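Local coordinates for Alpha/beta hydrolase (Streptomyces albidoflavus, PDB 6KSU), which probably acts as a penicillin-binding-protein-like cyclase, closing non-ribosomal peptides into macrolactam rings by joining ends of opposite chirality, at residues S83-L88 with G255-S260; P150-F155 with D193-M198; Y174-Y179 with L249-A254; F212-R217 with H245-S250. One frame throughout, in Å; residues are numbered along the deposited sequence.

Interaction 1. Residues S83-L88 with G255-S260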
loop_
_atom_site.group_PDB
_atom_site.type_symbol
_atom_site.label_atom_id
_atom_site.label_comp_id
_atom_site.label_asym_id
_atom_site.label_seq_id
_atom_site.Cartn_x
_atom_site.Cartn_y
_atom_site.Cartn_z
ATOM N N SER A 83 -4.500 -1.416 -1.762
ATOM C CA SER A 83 -3.883 -0.975 -0.520
ATOM C C SER A 83 -3.791 0.540 -0.403
ATOM O O SER A 83 -3.493 1.041 0.695
ATOM C CB SER A 83 -2.497 -1.605 -0.407
ATOM O OG SER A 83 -2.640 -2.959 -0.008
ATOM N N VAL A 84 -4.047 1.289 -1.483
ATOM C CA VAL A 84 -4.089 2.742 -1.324
ATOM C C VAL A 84 -5.197 3.112 -0.337
ATOM O O VAL A 84 -5.143 4.183 0.276
ATOM C CB VAL A 84 -4.225 3.465 -2.704
ATOM C CG1 VAL A 84 -4.339 5.001 -2.553
ATOM C CG2 VAL A 84 -3.018 3.145 -3.620
ATOM N N THR A 85 -6.159 2.200 -0.114
ATOM C CA THR A 85 -7.183 2.381 0.915
ATOM C C THR A 85 -6.585 2.747 2.278
ATOM O O THR A 85 -7.235 3.427 3.090
ATOM C CB THR A 85 -8.014 1.088 1.029
ATOM O OG1 THR A 85 -8.630 0.773 -0.236
ATOM C CG2 THR A 85 -9.115 1.231 2.098
ATOM N N LYS A 86 -5.363 2.281 2.561
ATOM C CA LYS A 86 -4.763 2.500 3.879
ATOM C C LYS A 86 -4.530 3.980 4.148
ATOM O O LYS A 86 -4.514 4.412 5.308
ATOM C CB LYS A 86 -3.438 1.727 3.985
ATOM C CG LYS A 86 -3.632 0.249 4.069
ATOM C CD LYS A 86 -2.312 -0.490 3.950
ATOM C CE LYS A 86 -2.548 -1.951 4.252
ATOM N NZ LYS A 86 -3.110 -2.656 3.061
ATOM N N PHE A 87 -4.322 4.766 3.099
ATOM C CA PHE A 87 -4.149 6.199 3.296
ATOM C C PHE A 87 -5.450 6.852 3.763
ATOM O O PHE A 87 -5.423 7.773 4.576
ATOM C CB PHE A 87 -3.605 6.805 2.002
ATOM C CG PHE A 87 -3.589 8.307 1.957
ATOM C CD1 PHE A 87 -2.670 9.031 2.689
ATOM C CD2 PHE A 87 -4.442 8.985 1.104
ATOM C CE1 PHE A 87 -2.627 10.427 2.623
ATOM C CE2 PHE A 87 -4.411 10.376 1.032
ATOM C CZ PHE A 87 -3.501 11.095 1.799
ATOM N N LEU A 88 -6.596 6.347 3.326
ATOM C CA LEU A 88 -7.854 6.945 3.770
ATOM C C LEU A 88 -8.240 6.434 5.145
ATOM O O LEU A 88 -8.719 7.206 5.987
ATOM C CB LEU A 88 -8.939 6.663 2.739
ATOM C CG LEU A 88 -8.386 7.373 1.501
ATOM C CD1 LEU A 88 -8.114 6.396 0.368
ATOM C CD2 LEU A 88 -9.288 8.492 1.075
ATOM N N GLY A 255 -8.006 -2.635 2.015
ATOM C CA GLY A 255 -7.928 -2.572 0.559
ATOM C C GLY A 255 -9.223 -2.451 -0.230
ATOM O O GLY A 255 -9.193 -2.516 -1.465
ATOM N N GLY A 256 -10.356 -2.273 0.438
ATOM C CA GLY A 256 -11.640 -2.396 -0.223
ATOM C C GLY A 256 -12.292 -1.147 -0.786
ATOM O O GLY A 256 -13.437 -1.240 -1.233
ATOM N N LEU A 257 -11.628 0.011 -0.759
ATOM C CA LEU A 257 -12.188 1.239 -1.300
ATOM C C LEU A 257 -12.065 1.302 -2.820
ATOM O O LEU A 257 -11.116 0.788 -3.424
ATOM C CB LEU A 257 -11.508 2.466 -0.708
ATOM C CG LEU A 257 -12.310 3.101 0.409
ATOM C CD1 LEU A 257 -11.459 4.120 1.149
ATOM C CD2 LEU A 257 -13.592 3.715 -0.163
ATOM N N VAL A 258 -13.033 1.975 -3.430
ATOM C CA VAL A 258 -13.190 2.067 -4.883
ATOM C C VAL A 258 -13.473 3.525 -5.228
ATOM O O VAL A 258 -14.478 4.087 -4.780
ATOM C CB VAL A 258 -14.337 1.161 -5.375
ATOM C CG1 VAL A 258 -14.618 1.361 -6.880
ATOM C CG2 VAL A 258 -14.041 -0.332 -5.017
ATOM N N GLY A 259 -12.585 4.154 -5.981
ATOM C CA GLY A 259 -12.823 5.533 -6.349
ATOM C C GLY A 259 -11.891 5.982 -7.444
ATOM O O GLY A 259 -11.206 5.170 -8.075
ATOM N N SER A 260 -11.826 7.294 -7.623
ATOM C CA SER A 260 -11.161 7.870 -8.777
ATOM C C SER A 260 -9.786 8.420 -8.438
ATOM O O SER A 260 -9.474 8.743 -7.291
ATOM C CB SER A 260 -11.998 9.000 -9.373
ATOM O OG SER A 260 -11.656 10.191 -8.716
#
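The backbones come nearest where Ser-83 faces Gly-255, CA to CA 4.5 Å, and from there the start of helix 85-98 and the segment entering strand 258-259 draw apart. The backbone of Gly-255 lies beside Thr-85, whose CB is 3.7 Å from Gly-255 CA. The Thr-85 hydroxyl does the polar work: OG1 accepts from Leu-257 N at 3.1 Å, with an N-H...O angle of 153°, and also bonds to Gly-82 O. One buried hydroxyl thus links a residue just before the helix start to the distant segment that enters strand 258-259. With OG1 beside its own backbone N (chi1 -59°), the branch CG2 is left to meet the leucine, 3.8 Å from Leu-257 CD1. Threonine suits the place because it offers a hydroxyl and a methyl at once. One turn further on, Leu-88 CB adds an apolar touch to Leu-257 CD1 at 3.9 Å. Trp-194 and Leu-203 of helix 194-206 also pack on Leu-257, so the leucine fills a joint between two helices. Lys-86 turns its CB away from this side, and NZ bonds to Asn-176 OD1 and Ala-254 O. Ser-83 and Lys-86, three residues apart at a helix start, fit the SxxK motif that carries the nucleophilic serine in penicillin-binding proteins and related beta-lactamases, and probably mark the active site here too.

Interaction 2. Residues P150-F155 with D193-M198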
loop_
_atom_site.group_PDB
_atom_site.type_symbol
_atom_site.label_atom_id
_atom_site.label_comp_id
_atom_site.label_asym_id
_atom_site.label_seq_id
_atom_site.Cartn_x
_atom_site.Cartn_y
_atom_site.Cartn_z
ATOM N N PRO A 150 -20.962 -5.941 8.843
ATOM C CA PRO A 150 -20.024 -4.803 8.831
ATOM C C PRO A 150 -19.143 -4.672 10.067
ATOM O O PRO A 150 -18.241 -3.827 10.057
ATOM C CB PRO A 150 -20.954 -3.580 8.710
ATOM C CG PRO A 150 -22.239 -4.031 9.317
ATOM C CD PRO A 150 -22.364 -5.500 8.955
ATOM N N SER A 151 -19.361 -5.440 11.129
ATOM C CA SER A 151 -18.521 -5.302 12.318
ATOM C C SER A 151 -17.210 -6.064 12.173
ATOM O O SER A 151 -17.179 -7.191 11.675
ATOM C CB SER A 151 -19.234 -5.806 13.573
ATOM O OG SER A 151 -18.382 -5.646 14.702
ATOM N N TYR A 152 -16.133 -5.453 12.648
ATOM C CA TYR A 152 -14.826 -6.090 12.729
ATOM C C TYR A 152 -14.551 -6.711 14.104
ATOM O O TYR A 152 -13.399 -7.056 14.387
ATOM C CB TYR A 152 -13.728 -5.072 12.411
ATOM C CG TYR A 152 -13.267 -4.992 10.958
ATOM C CD1 TYR A 152 -12.603 -6.048 10.359
ATOM C CD2 TYR A 152 -13.465 -3.834 10.206
ATOM C CE1 TYR A 152 -12.166 -5.971 9.045
ATOM C CE2 TYR A 152 -13.026 -3.741 8.902
ATOM C CZ TYR A 152 -12.366 -4.821 8.320
ATOM O OH TYR A 152 -11.921 -4.767 7.012
ATOM N N ARG A 153 -15.570 -6.870 14.955
ATOM C CA ARG A 153 -15.320 -7.274 16.345
ATOM C C ARG A 153 -14.837 -8.719 16.439
ATOM O O ARG A 153 -13.788 -8.989 17.034
ATOM C CB ARG A 153 -16.572 -7.070 17.200
ATOM C CG ARG A 153 -16.481 -5.860 18.112
ATOM C CD ARG A 153 -17.732 -5.670 18.955
ATOM N NE ARG A 153 -18.710 -4.782 18.321
ATOM C CZ ARG A 153 -18.595 -3.456 18.249
ATOM N NH1 ARG A 153 -17.529 -2.848 18.763
ATOM N NH2 ARG A 153 -19.540 -2.733 17.649
ATOM N N ARG A 154 -15.591 -9.666 15.870
ATOM C CA ARG A 154 -15.141 -11.056 15.866
ATOM C C ARG A 154 -13.753 -11.184 15.248
ATOM O O ARG A 154 -12.962 -12.043 15.657
ATOM C CB ARG A 154 -16.120 -11.939 15.097
ATOM C CG ARG A 154 -17.586 -11.893 15.510
ATOM C CD ARG A 154 -18.527 -12.208 14.295
ATOM N NE ARG A 154 -18.787 -11.072 13.388
ATOM C CZ ARG A 154 -19.208 -11.177 12.118
ATOM N NH1 ARG A 154 -19.410 -12.366 11.564
ATOM N NH2 ARG A 154 -19.424 -10.083 11.384
ATOM N N PHE A 155 -13.439 -10.343 14.259
ATOM C CA PHE A 155 -12.156 -10.440 13.571
ATOM C C PHE A 155 -11.025 -10.060 14.504
ATOM O O PHE A 155 -9.947 -10.665 14.463
ATOM C CB PHE A 155 -12.155 -9.539 12.337
ATOM C CG PHE A 155 -10.809 -9.405 11.672
ATOM C CD1 PHE A 155 -10.451 -10.243 10.625
ATOM C CD2 PHE A 155 -9.918 -8.418 12.068
ATOM C CE1 PHE A 155 -9.215 -10.121 9.991
ATOM C CE2 PHE A 155 -8.687 -8.294 11.451
ATOM C CZ PHE A 155 -8.332 -9.150 10.406
ATOM N N ASP A 193 -19.503 1.228 12.254
ATOM C CA ASP A 193 -18.653 0.333 11.486
ATOM C C ASP A 193 -17.741 1.130 10.547
ATOM O O ASP A 193 -17.973 2.315 10.259
ATOM C CB ASP A 193 -19.508 -0.654 10.702
ATOM C CG ASP A 193 -20.303 0.015 9.590
ATOM O OD1 ASP A 193 -19.712 0.294 8.522
ATOM O OD2 ASP A 193 -21.519 0.260 9.774
ATOM N N TRP A 194 -16.687 0.461 10.065
ATOM C CA TRP A 194 -15.680 1.150 9.259
ATOM C C TRP A 194 -16.285 1.802 8.017
ATOM O O TRP A 194 -15.924 2.930 7.674
ATOM C CB TRP A 194 -14.553 0.186 8.851
ATOM C CG TRP A 194 -13.619 0.798 7.847
ATOM C CD1 TRP A 194 -12.553 1.602 8.111
ATOM C CD2 TRP A 194 -13.680 0.670 6.409
ATOM N NE1 TRP A 194 -11.929 1.979 6.929
ATOM C CE2 TRP A 194 -12.604 1.418 5.875
ATOM C CE3 TRP A 194 -14.527 -0.022 5.530
ATOM C CZ2 TRP A 194 -12.367 1.517 4.511
ATOM C CZ3 TRP A 194 -14.298 0.078 4.172
ATOM C CH2 TRP A 194 -13.214 0.832 3.670
ATOM N N TRP A 195 -17.189 1.104 7.320
ATOM C CA TRP A 195 -17.835 1.688 6.138
ATOM C C TRP A 195 -18.577 2.976 6.488
ATOM O O TRP A 195 -18.363 4.026 5.862
ATOM C CB TRP A 195 -18.814 0.695 5.510
ATOM C CG TRP A 195 -18.209 -0.488 4.823
ATOM C CD1 TRP A 195 -18.050 -0.658 3.479
ATOM C CD2 TRP A 195 -17.730 -1.695 5.439
ATOM N NE1 TRP A 195 -17.481 -1.882 3.221
ATOM C CE2 TRP A 195 -17.274 -2.538 4.404
ATOM C CE3 TRP A 195 -17.630 -2.135 6.762
ATOM C CZ2 TRP A 195 -16.743 -3.801 4.649
ATOM C CZ3 TRP A 195 -17.091 -3.395 7.007
ATOM C CH2 TRP A 195 -16.651 -4.209 5.953
ATOM N N THR A 196 -19.471 2.905 7.480
ATOM C CA THR A 196 -20.275 4.065 7.834
ATOM C C THR A 196 -19.385 5.230 8.243
ATOM O O THR A 196 -19.606 6.369 7.820
ATOM C CB THR A 196 -21.251 3.704 8.956
ATOM O OG1 THR A 196 -22.077 2.613 8.533
ATOM C CG2 THR A 196 -22.127 4.889 9.328
ATOM N N ALA A 197 -18.357 4.956 9.040
ATOM C CA ALA A 197 -17.475 6.016 9.509
ATOM C C ALA A 197 -16.637 6.580 8.370
ATOM O O ALA A 197 -16.475 7.803 8.260
ATOM C CB ALA A 197 -16.583 5.479 10.631
ATOM N N MET A 198 -16.084 5.705 7.514
ATOM C CA MET A 198 -15.357 6.180 6.341
ATOM C C MET A 198 -16.231 7.104 5.493
ATOM O O MET A 198 -15.805 8.191 5.079
ATOM C CB MET A 198 -14.866 4.975 5.523
ATOM C CG MET A 198 -14.108 5.300 4.261
ATOM S SD MET A 198 -12.639 6.325 4.511
ATOM C CE MET A 198 -11.440 5.173 5.170
HETATM O O HOH W 1 -16.396 -1.831 11.181
#
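The capped start of helix 194-206 is where Pro-150 meets Asp-193, its N-cap residue. The proline ring lies against the carboxylate, CB 3.8 Å from Asp-193 CG, an apolar cover for a group whose oxygens are busy within the helix. Asp-193 OD1 accepts from Thr-196 N at 2.8 Å, met from above the carboxylate plane (46° out of it), and OD2 takes the Thr-196 hydroxyl. Both bonds depend on CG standing between the backbone N and carbonyl carbon of Asp-193 (chi1 68°), which folds the acid back over the first turn. Pro-150 O in turn points to the edge of the Trp-195 ring, 3.3 Å from CZ3 and near the ring plane. Pro-150 O also accepts from a water whose oxygen is 2.9 Å away, and that oxygen accepts from Trp-194 N at 2.6 Å, satisfying a first-turn N-H. Within the helical part of this beta-lactamase-like fold, the contact brings the start of helix 153-160 beside that of helix 194-206. Tyr-152, the N-cap residue of the former, presents the edge of its ring to helix 194-206, CE2 4.2 Å from Trp-194 CB. Its hydroxyl bonds to Ser-250 O and Ala-253 N. Trp-194 CE3 sits 3.6 Å above one face of Trp-195, and each indole N-H has a partner elsewhere, Thr-89 OG1 for Trp-194 and His-214 O for Trp-195. Before helix 153-160, Ser-151 OG accepts from Arg-153 N in an ST turn and bonds to Glu-187 as well.

Interaction 3. Residues Y174-Y179 with L249-A254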
loop_
_atom_site.group_PDB
_atom_site.type_symbol
_atom_site.label_atom_id
_atom_site.label_comp_id
_atom_site.label_asym_id
_atom_site.label_seq_id
_atom_site.Cartn_x
_atom_site.Cartn_y
_atom_site.Cartn_z
ATOM N N TYR A 174 5.010 -5.050 6.703
ATOM C CA TYR A 174 3.746 -4.630 6.113
ATOM C C TYR A 174 2.644 -5.614 6.479
ATOM O O TYR A 174 2.853 -6.829 6.475
ATOM C CB TYR A 174 3.898 -4.535 4.601
ATOM C CG TYR A 174 2.773 -3.846 3.874
ATOM C CD1 TYR A 174 2.921 -2.537 3.395
ATOM C CD2 TYR A 174 1.571 -4.500 3.627
ATOM C CE1 TYR A 174 1.893 -1.897 2.688
ATOM C CE2 TYR A 174 0.529 -3.854 2.909
ATOM C CZ TYR A 174 0.706 -2.559 2.454
ATOM O OH TYR A 174 -0.304 -1.934 1.758
ATOM N N SER A 175 1.462 -5.088 6.799
ATOM C CA SER A 175 0.408 -5.923 7.377
ATOM C C SER A 175 -0.958 -5.374 6.963
ATOM O O SER A 175 -1.360 -4.301 7.409
ATOM C CB SER A 175 0.548 -5.984 8.906
ATOM O OG SER A 175 -0.545 -6.662 9.499
ATOM N N ASN A 176 -1.655 -6.100 6.089
ATOM C CA ASN A 176 -3.051 -5.788 5.819
ATOM C C ASN A 176 -3.892 -5.985 7.068
ATOM O O ASN A 176 -4.825 -5.217 7.338
ATOM C CB ASN A 176 -3.567 -6.680 4.680
ATOM C CG ASN A 176 -2.955 -6.328 3.339
ATOM O OD1 ASN A 176 -2.958 -5.170 2.942
ATOM N ND2 ASN A 176 -2.406 -7.320 2.648
ATOM N N THR A 177 -3.583 -7.034 7.826
ATOM C CA THR A 177 -4.314 -7.337 9.047
ATOM C C THR A 177 -4.167 -6.224 10.071
ATOM O O THR A 177 -5.114 -5.910 10.804
ATOM C CB THR A 177 -3.803 -8.660 9.608
ATOM O OG1 THR A 177 -3.848 -9.645 8.565
ATOM C CG2 THR A 177 -4.643 -9.116 10.800
ATOM N N GLY A 178 -2.986 -5.613 10.135
ATOM C CA GLY A 178 -2.823 -4.468 11.010
ATOM C C GLY A 178 -3.840 -3.381 10.718
ATOM O O GLY A 178 -4.391 -2.759 11.635
ATOM N N TYR A 179 -4.137 -3.161 9.440
ATOM C CA TYR A 179 -5.098 -2.121 9.137
ATOM C C TYR A 179 -6.523 -2.608 9.326
ATOM O O TYR A 179 -7.390 -1.816 9.701
ATOM C CB TYR A 179 -4.859 -1.575 7.737
ATOM C CG TYR A 179 -3.945 -0.364 7.771
ATOM C CD1 TYR A 179 -4.432 0.911 7.477
ATOM C CD2 TYR A 179 -2.600 -0.493 8.124
ATOM C CE1 TYR A 179 -3.604 2.016 7.513
ATOM C CE2 TYR A 179 -1.760 0.622 8.169
ATOM C CZ TYR A 179 -2.277 1.868 7.854
ATOM O OH TYR A 179 -1.471 2.972 7.883
ATOM N N LEU A 249 -14.109 -10.157 2.246
ATOM C CA LEU A 249 -14.796 -9.038 2.877
ATOM C C LEU A 249 -13.942 -8.392 3.963
ATOM O O LEU A 249 -13.897 -7.161 4.077
ATOM C CB LEU A 249 -16.126 -9.518 3.459
ATOM C CG LEU A 249 -16.862 -8.426 4.238
ATOM C CD1 LEU A 249 -17.397 -7.381 3.247
ATOM C CD2 LEU A 249 -17.971 -8.984 5.133
ATOM N N SER A 250 -13.248 -9.204 4.761
ATOM C CA SER A 250 -12.484 -8.705 5.902
ATOM C C SER A 250 -11.327 -7.794 5.509
ATOM O O SER A 250 -10.801 -7.091 6.372
ATOM C CB SER A 250 -11.953 -9.883 6.714
ATOM O OG SER A 250 -11.327 -10.811 5.852
ATOM N N LEU A 251 -10.917 -7.774 4.244
ATOM C CA LEU A 251 -9.812 -6.902 3.855
ATOM C C LEU A 251 -10.216 -5.435 3.709
ATOM O O LEU A 251 -9.336 -4.595 3.479
ATOM C CB LEU A 251 -9.179 -7.409 2.553
ATOM C CG LEU A 251 -8.255 -8.619 2.785
ATOM C CD1 LEU A 251 -8.263 -9.634 1.627
ATOM C CD2 LEU A 251 -6.834 -8.156 3.111
ATOM N N ALA A 252 -11.500 -5.110 3.919
ATOM C CA ALA A 252 -12.070 -3.824 3.507
ATOM C C ALA A 252 -11.278 -2.622 4.012
ATOM O O ALA A 252 -10.937 -1.728 3.228
ATOM C CB ALA A 252 -13.522 -3.724 3.979
ATOM N N ALA A 253 -11.010 -2.554 5.328
ATOM C CA ALA A 253 -10.295 -1.401 5.872
ATOM C C ALA A 253 -8.851 -1.332 5.383
ATOM O O ALA A 253 -8.192 -0.293 5.549
ATOM C CB ALA A 253 -10.320 -1.415 7.416
ATOM N N ALA A 254 -8.340 -2.415 4.806
ATOM C CA ALA A 254 -6.991 -2.428 4.266
ATOM C C ALA A 254 -6.943 -2.277 2.745
ATOM O O ALA A 254 -5.928 -1.809 2.226
ATOM C CB ALA A 254 -6.269 -3.725 4.685
#
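Ala-254 packs closely against the first turn of helix 176-189, its CB 3.4 Å from Asn-176 O and 4.0 Å from Tyr-179 CB. The CA atoms of Tyr-179 and Ala-254 are only 5.2 Å apart, a spacing that small residues permit, and alanine supplies a single methyl to fill it. Ala-253 follows the same pattern, resting its CB 3.7 Å from Tyr-179 O, while its own carbonyl oxygen lies at the edge of the Tyr-179 ring and accepts from Thr-89. The tyrosine ring leads away from this seam, and its hydroxyl bonds to Leu-132 O. On the looser side, where Asn-176 and Leu-251 are both partly exposed, the contact thins to one branch: Leu-251 CD2 stands 3.9 Å from Asn-176 CB. Asn-176 spans the two regions. While its CB faces Leu-251, the torsion about CA-CB (chi1 -70°) swings the amide so that OD1 bonds to Lys-86 NZ. The helix start itself is secured by Ser-175, the N-cap, whose OG accepts from Gly-178 N at 2.7 Å. Ala-254 O is a further partner of Lys-86 NZ, so both segments converge on that lysine. Tyr-174 and Asn-176, spaced as in the (S/Y)xN motif of penicillin-binding proteins, probably form the second conserved element of such an active site, with helix 252-255 packed beside it.

Interaction 4. Residues F212-R217 with H245-S250; sequences FLHDPR and HMASLS
His-214 reaches over to Ala-247, NE2 donating to the carbonyl oxygen at 2.6 Å. The bond is short but weak, since the N-H...O angle is only 119°, although the oxygen does lie at the ring edge, near its plane. Behind the ring, His-214 CB touches Leu-249 CD1 at 3.6 Å. The same methyl meets Pro-216 CD at 3.9 Å, while the other branch, CD2, approaches Pro-216 CB; the proline ring suits the place by offering the leucine an apolar surface. With CG opposite the backbone N, the chi1 of Leu-249 (175°) carries its branched end across to His-214 and Pro-216. At the other end Leu-213 divides its branches: CD1 lies 4.1 Å from Ala-247 CB, and CD2 is 3.9 Å from His-245 NE2. The small methyl of Ala-247 lets both Leu-213 and His-214 close in. Alternation sorts the residues, for Ala-247 and His-245 turn their CB atoms inward, while those of Met-246 and Ser-248 point away. The two loops run in roughly the same direction, their touching parts 31° apart.

Further out, Asp-215 fixes the turn after His-214. Its OD1 accepts from Arg-217 N, an Asx turn, and the guanidinium grips the carboxylate side-on, NE to OD1 and NH2 to OD2 in a salt bridge. Within segment 245-250, Ser-248 OG and Ser-250 OG share a hydrogen bond. The pair of loops lies at the surface, backed by helix 194-206: Trp-195 packs on Pro-216 and Leu-249 and bonds to His-214 O, while Leu-213 joins its backbone to Gly-256, between helix 252-255 and strand 258-259.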
loop_
_atom_site.group_PDB
_atom_site.type_symbol
_atom_site.label_atom_id
_atom_site.label_comp_id
_atom_site.label_asym_id
_atom_site.label_seq_id
_atom_site.Cartn_x
_atom_site.Cartn_y
_atom_site.Cartn_z
ATOM N N PHE A 212 -17.206 0.577 -2.642
ATOM C CA PHE A 212 -16.418 -0.450 -1.991
ATOM C C PHE A 212 -16.410 -1.687 -2.869
ATOM O O PHE A 212 -17.358 -1.928 -3.619
ATOM C CB PHE A 212 -16.983 -0.803 -0.613
ATOM C CG PHE A 212 -17.190 0.397 0.288
ATOM C CD1 PHE A 212 -16.188 0.819 1.150
ATOM C CD2 PHE A 212 -18.389 1.106 0.267
ATOM C CE1 PHE A 212 -16.377 1.917 1.977
ATOM C CE2 PHE A 212 -18.583 2.202 1.085
ATOM C CZ PHE A 212 -17.571 2.609 1.943
ATOM N N LEU A 213 -15.317 -2.461 -2.774
ATOM C CA LEU A 213 -15.297 -3.814 -3.318
ATOM C C LEU A 213 -16.491 -4.610 -2.808
ATOM O O LEU A 213 -17.235 -5.209 -3.588
ATOM C CB LEU A 213 -13.976 -4.514 -2.955
ATOM C CG LEU A 213 -12.787 -3.901 -3.688
ATOM C CD1 LEU A 213 -11.445 -4.628 -3.379
ATOM C CD2 LEU A 213 -13.116 -3.900 -5.210
ATOM N N HIS A 214 -16.701 -4.607 -1.496
ATOM C CA HIS A 214 -17.854 -5.262 -0.888
ATOM C C HIS A 214 -18.418 -4.386 0.210
ATOM O O HIS A 214 -17.689 -3.988 1.127
ATOM C CB HIS A 214 -17.480 -6.628 -0.298
ATOM C CG HIS A 214 -16.754 -7.519 -1.254
ATOM N ND1 HIS A 214 -17.366 -8.083 -2.354
ATOM C CD2 HIS A 214 -15.467 -7.949 -1.272
ATOM C CE1 HIS A 214 -16.487 -8.822 -3.010
ATOM N NE2 HIS A 214 -15.329 -8.758 -2.375
ATOM N N ASP A 215 -19.717 -4.128 0.137
ATOM C CA ASP A 215 -20.435 -3.393 1.175
ATOM C C ASP A 215 -21.420 -4.334 1.857
ATOM O O ASP A 215 -22.461 -4.671 1.260
ATOM C CB ASP A 215 -21.156 -2.187 0.571
ATOM C CG ASP A 215 -21.687 -1.232 1.621
ATOM O OD1 ASP A 215 -21.753 -1.631 2.798
ATOM O OD2 ASP A 215 -22.081 -0.089 1.272
ATOM N N PRO A 216 -21.151 -4.791 3.082
ATOM C CA PRO A 216 -22.067 -5.726 3.755
ATOM C C PRO A 216 -23.283 -5.070 4.391
ATOM O O PRO A 216 -24.075 -5.776 5.022
ATOM C CB PRO A 216 -21.174 -6.365 4.832
ATOM C CG PRO A 216 -20.181 -5.294 5.158
ATOM C CD PRO A 216 -19.973 -4.471 3.905
ATOM N N ARG A 217 -23.455 -3.760 4.262
ATOM C CA ARG A 217 -24.631 -3.183 4.903
ATOM C C ARG A 217 -25.812 -3.185 3.941
ATOM O O ARG A 217 -25.628 -3.043 2.727
ATOM C CB ARG A 217 -24.352 -1.750 5.357
ATOM C CG ARG A 217 -23.088 -1.555 6.187
ATOM C CD ARG A 217 -22.638 -0.098 6.142
ATOM N NE ARG A 217 -22.364 0.316 4.765
ATOM C CZ ARG A 217 -22.205 1.573 4.364
ATOM N NH1 ARG A 217 -22.309 2.575 5.233
ATOM N NH2 ARG A 217 -21.950 1.825 3.081
ATOM N N HIS A 245 -11.517 -11.011 -9.793
ATOM C CA HIS A 245 -10.761 -10.949 -8.550
ATOM C C HIS A 245 -11.650 -11.437 -7.415
ATOM O O HIS A 245 -12.816 -11.031 -7.313
ATOM C CB HIS A 245 -10.274 -9.526 -8.258
ATOM C CG HIS A 245 -11.383 -8.559 -7.970
ATOM N ND1 HIS A 245 -12.027 -7.845 -8.959
ATOM C CD2 HIS A 245 -11.973 -8.201 -6.804
ATOM C CE1 HIS A 245 -12.959 -7.083 -8.415
ATOM N NE2 HIS A 245 -12.948 -7.282 -7.109
ATOM N N MET A 246 -11.115 -12.326 -6.589
ATOM C CA MET A 246 -11.725 -12.663 -5.312
ATOM C C MET A 246 -11.033 -11.816 -4.251
ATOM O O MET A 246 -9.803 -11.847 -4.128
ATOM C CB MET A 246 -11.603 -14.156 -5.001
ATOM C CG MET A 246 -12.897 -14.962 -5.187
ATOM S SD MET A 246 -12.606 -16.753 -5.314
ATOM C CE MET A 246 -14.259 -17.410 -5.055
ATOM N N ALA A 247 -11.816 -11.027 -3.527
ATOM C CA ALA A 247 -11.303 -10.184 -2.457
ATOM C C ALA A 247 -12.177 -10.417 -1.238
ATOM O O ALA A 247 -13.384 -10.152 -1.278
ATOM C CB ALA A 247 -11.294 -8.710 -2.866
ATOM N N SER A 248 -11.581 -10.948 -0.175
ATOM C CA SER A 248 -12.357 -11.270 1.007
ATOM C C SER A 248 -12.937 -10.001 1.627
ATOM O O SER A 248 -12.361 -8.916 1.536
ATOM C CB SER A 248 -11.500 -12.026 2.021
ATOM O OG SER A 248 -10.877 -11.144 2.935
ATOM N N LEU A 249 -14.109 -10.157 2.246
ATOM C CA LEU A 249 -14.796 -9.038 2.877
ATOM C C LEU A 249 -13.942 -8.392 3.963
ATOM O O LEU A 249 -13.897 -7.161 4.077
ATOM C CB LEU A 249 -16.126 -9.518 3.459
ATOM C CG LEU A 249 -16.862 -8.426 4.238
ATOM C CD1 LEU A 249 -17.397 -7.381 3.247
ATOM C CD2 LEU A 249 -17.971 -8.984 5.133
ATOM N N SER A 250 -13.248 -9.204 4.761
ATOM C CA SER A 250 -12.484 -8.705 5.902
ATOM C C SER A 250 -11.327 -7.794 5.509
ATOM O O SER A 250 -10.801 -7.091 6.372
ATOM C CB SER A 250 -11.953 -9.883 6.714
ATOM O OG SER A 250 -11.327 -10.811 5.852
#

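In the fold
Interaction 1 opens first, at the head of helix 85-98, and closes last, at strand 258-259, so the other three nest within its loop. Inside it, interaction 2 begins at 150-155, and interaction 3 begins at 174-179 before interaction 2 closes at 193-198; those two therefore cross. Interaction 4 then opens at 212-217, in series after interaction 2, and ends at 245-250, sharing Leu-249 and Ser-250 with the closing segment of interaction 3. Helix 194-206, part of interaction 2, also touches segments of the other three, while the run 245-260 takes part in interactions 4, 3 and 1 successively, tying surface loops to the helices around the probable active site.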